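Cysteine protease-like virA (Shigella flexneri, PDB 3EB8) is a secreted virulence effector required for entry into epithelial cells and for spread within and between them, although its reported protease activity on alpha-tubulin is disputed. Local coordinates at residues Ile46-Asn51 / Cys55-Leu60. Sequence-based numbering, arbitrary orientation.
Sequences IRLCLN and CSVFYL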
# COMPACT_ATOMS: atom_id res chain seq x y z
N ILE A 46 18.07 -5.42 -16.98
CA ILE A 46 16.93 -6.13 -17.52
C ILE A 46 15.79 -5.14 -17.65
O ILE A 46 15.52 -4.37 -16.73
CB ILE A 46 16.52 -7.33 -16.63
CG1 ILE A 46 17.69 -8.29 -16.47
CG2 ILE A 46 15.38 -8.09 -17.24
CD1 ILE A 46 18.64 -7.94 -15.35
N ARG A 47 15.14 -5.13 -18.81
CA ARG A 47 14.01 -4.26 -19.02
C ARG A 47 12.79 -5.10 -19.32
O ARG A 47 12.85 -6.03 -20.14
CB ARG A 47 14.27 -3.30 -20.17
CG ARG A 47 15.62 -2.62 -20.11
CD ARG A 47 15.76 -1.78 -18.86
NE ARG A 47 17.03 -1.06 -18.88
CZ ARG A 47 17.25 0.04 -19.59
NH1 ARG A 47 16.27 0.56 -20.33
NH2 ARG A 47 18.44 0.63 -19.56
N LEU A 48 11.68 -4.79 -18.67
CA LEU A 48 10.44 -5.49 -18.91
C LEU A 48 9.50 -4.57 -19.67
O LEU A 48 9.18 -3.48 -19.19
CB LEU A 48 9.80 -5.89 -17.60
CG LEU A 48 10.78 -6.57 -16.65
CD1 LEU A 48 10.11 -6.89 -15.31
CD2 LEU A 48 11.33 -7.82 -17.28
N CYS A 49 9.08 -5.00 -20.85
CA CYS A 49 8.25 -4.15 -21.70
C CYS A 49 6.93 -4.81 -22.04
O CYS A 49 6.84 -6.02 -22.18
CB CYS A 49 9.00 -3.79 -22.98
SG CYS A 49 10.60 -3.03 -22.68
N LEU A 50 5.90 -3.98 -22.16
CA LEU A 50 4.60 -4.40 -22.63
C LEU A 50 4.35 -3.77 -23.98
O LEU A 50 4.60 -2.58 -24.18
CB LEU A 50 3.52 -3.97 -21.64
CG LEU A 50 3.31 -4.96 -20.50
CD1 LEU A 50 2.73 -4.29 -19.28
CD2 LEU A 50 2.42 -6.09 -20.96
N ASN A 51 3.87 -4.57 -24.92
CA ASN A 51 3.45 -4.07 -26.21
C ASN A 51 2.16 -4.77 -26.59
O ASN A 51 2.13 -5.99 -26.76
CB ASN A 51 4.56 -4.28 -27.25
CG ASN A 51 5.90 -3.72 -26.78
OD1 ASN A 51 6.13 -2.51 -26.83
ND2 ASN A 51 6.79 -4.60 -26.31
N CYS A 55 4.18 -9.10 -22.89
CA CYS A 55 5.40 -8.78 -22.15
C CYS A 55 6.65 -9.39 -22.78
O CYS A 55 6.73 -10.60 -23.00
CB CYS A 55 5.29 -9.23 -20.69
SG CYS A 55 6.74 -8.83 -19.68
N SER A 56 7.62 -8.53 -23.07
CA SER A 56 8.92 -8.98 -23.54
C SER A 56 9.98 -8.60 -22.52
O SER A 56 9.85 -7.60 -21.81
CB SER A 56 9.26 -8.38 -24.91
OG SER A 56 8.27 -8.69 -25.86
N VAL A 57 11.04 -9.41 -22.46
CA VAL A 57 12.15 -9.17 -21.56
C VAL A 57 13.40 -8.87 -22.35
O VAL A 57 13.78 -9.61 -23.25
CB VAL A 57 12.40 -10.37 -20.66
CG1 VAL A 57 13.48 -10.04 -19.64
CG2 VAL A 57 11.09 -10.80 -19.99
N PHE A 58 14.06 -7.76 -22.01
CA PHE A 58 15.28 -7.38 -22.69
C PHE A 58 16.47 -7.47 -21.74
O PHE A 58 16.45 -6.95 -20.62
CB PHE A 58 15.16 -5.96 -23.24
CG PHE A 58 14.19 -5.84 -24.37
CD1 PHE A 58 12.83 -5.75 -24.13
CD2 PHE A 58 14.64 -5.81 -25.68
CE1 PHE A 58 11.94 -5.64 -25.17
CE2 PHE A 58 13.76 -5.69 -26.73
CZ PHE A 58 12.40 -5.61 -26.48
N TYR A 59 17.50 -8.16 -22.20
CA TYR A 59 18.70 -8.36 -21.42
C TYR A 59 19.84 -7.55 -22.02
O TYR A 59 20.29 -7.81 -23.13
CB TYR A 59 19.06 -9.84 -21.36
CG TYR A 59 17.97 -10.72 -20.78
CD1 TYR A 59 17.01 -11.32 -21.59
CD2 TYR A 59 17.91 -10.94 -19.41
CE1 TYR A 59 16.02 -12.13 -21.05
CE2 TYR A 59 16.92 -11.74 -18.86
CZ TYR A 59 15.98 -12.33 -19.68
OH TYR A 59 15.01 -13.13 -19.11
N LEU A 60 20.28 -6.54 -21.30
CA LEU A 60 21.36 -5.67 -21.77
C LEU A 60 22.69 -5.95 -21.05
O LEU A 60 22.89 -5.53 -19.91
CB LEU A 60 20.98 -4.20 -21.59
CG LEU A 60 19.92 -3.61 -22.53
CD1 LEU A 60 18.73 -4.53 -22.70
CD2 LEU A 60 19.47 -2.24 -22.05
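Arg47 and Phe58 form one of two hydrogen-bonded pairs between residues 46-51 and 55-60 of an antiparallel beta hairpin; Cys49 and Ser56 form the other. The N-to-C directions of the two short segments differ by 152°. Each pair closes a ring of two backbone bonds. In the first ring Phe58 N gives to Arg47 O at 2.8 Å, and Arg47 N gives to Phe58 O. In the second, Cys49 N gives to Ser56 O at 2.9 Å, while Ser56 N returns a bond to Cys49 O. The hairpin forms the third and fourth strands of a five-stranded antiparallel sheet; strand 35-41 flanks one side and strand 66-69 the other.

One face carries Ile46, Leu48, Leu50, Cys55, Val57 and Tyr59. Val57 CG1 is shared by two neighbours: Ile46 CG2 lies 3.6 Å from it and Leu48 CD2 3.9 Å. Phe23 packs on Ile46 and Leu48, and Tyr75 of helix 72-81 touches Leu50 and Cys55.

On the face of Arg47 and Phe58, a bend at chi2 (-61°) turns the Arg47 chain so that its guanidinium takes Leu60 CD2 over one face. Arg47 NH2 is 3.9 Å from Leu60 CD2. Glu35 makes a salt bridge to Arg47 NH1, and Ser45 OG is hydrogen-bonded to Arg47 NE. Cys49 SG is anti to the carbonyl carbon (chi1 -55°), which brings it to the Phe58 ring; this sulfur-aromatic contact is oblique, with Cys49 SG 3.8 Å from Phe58 CD1.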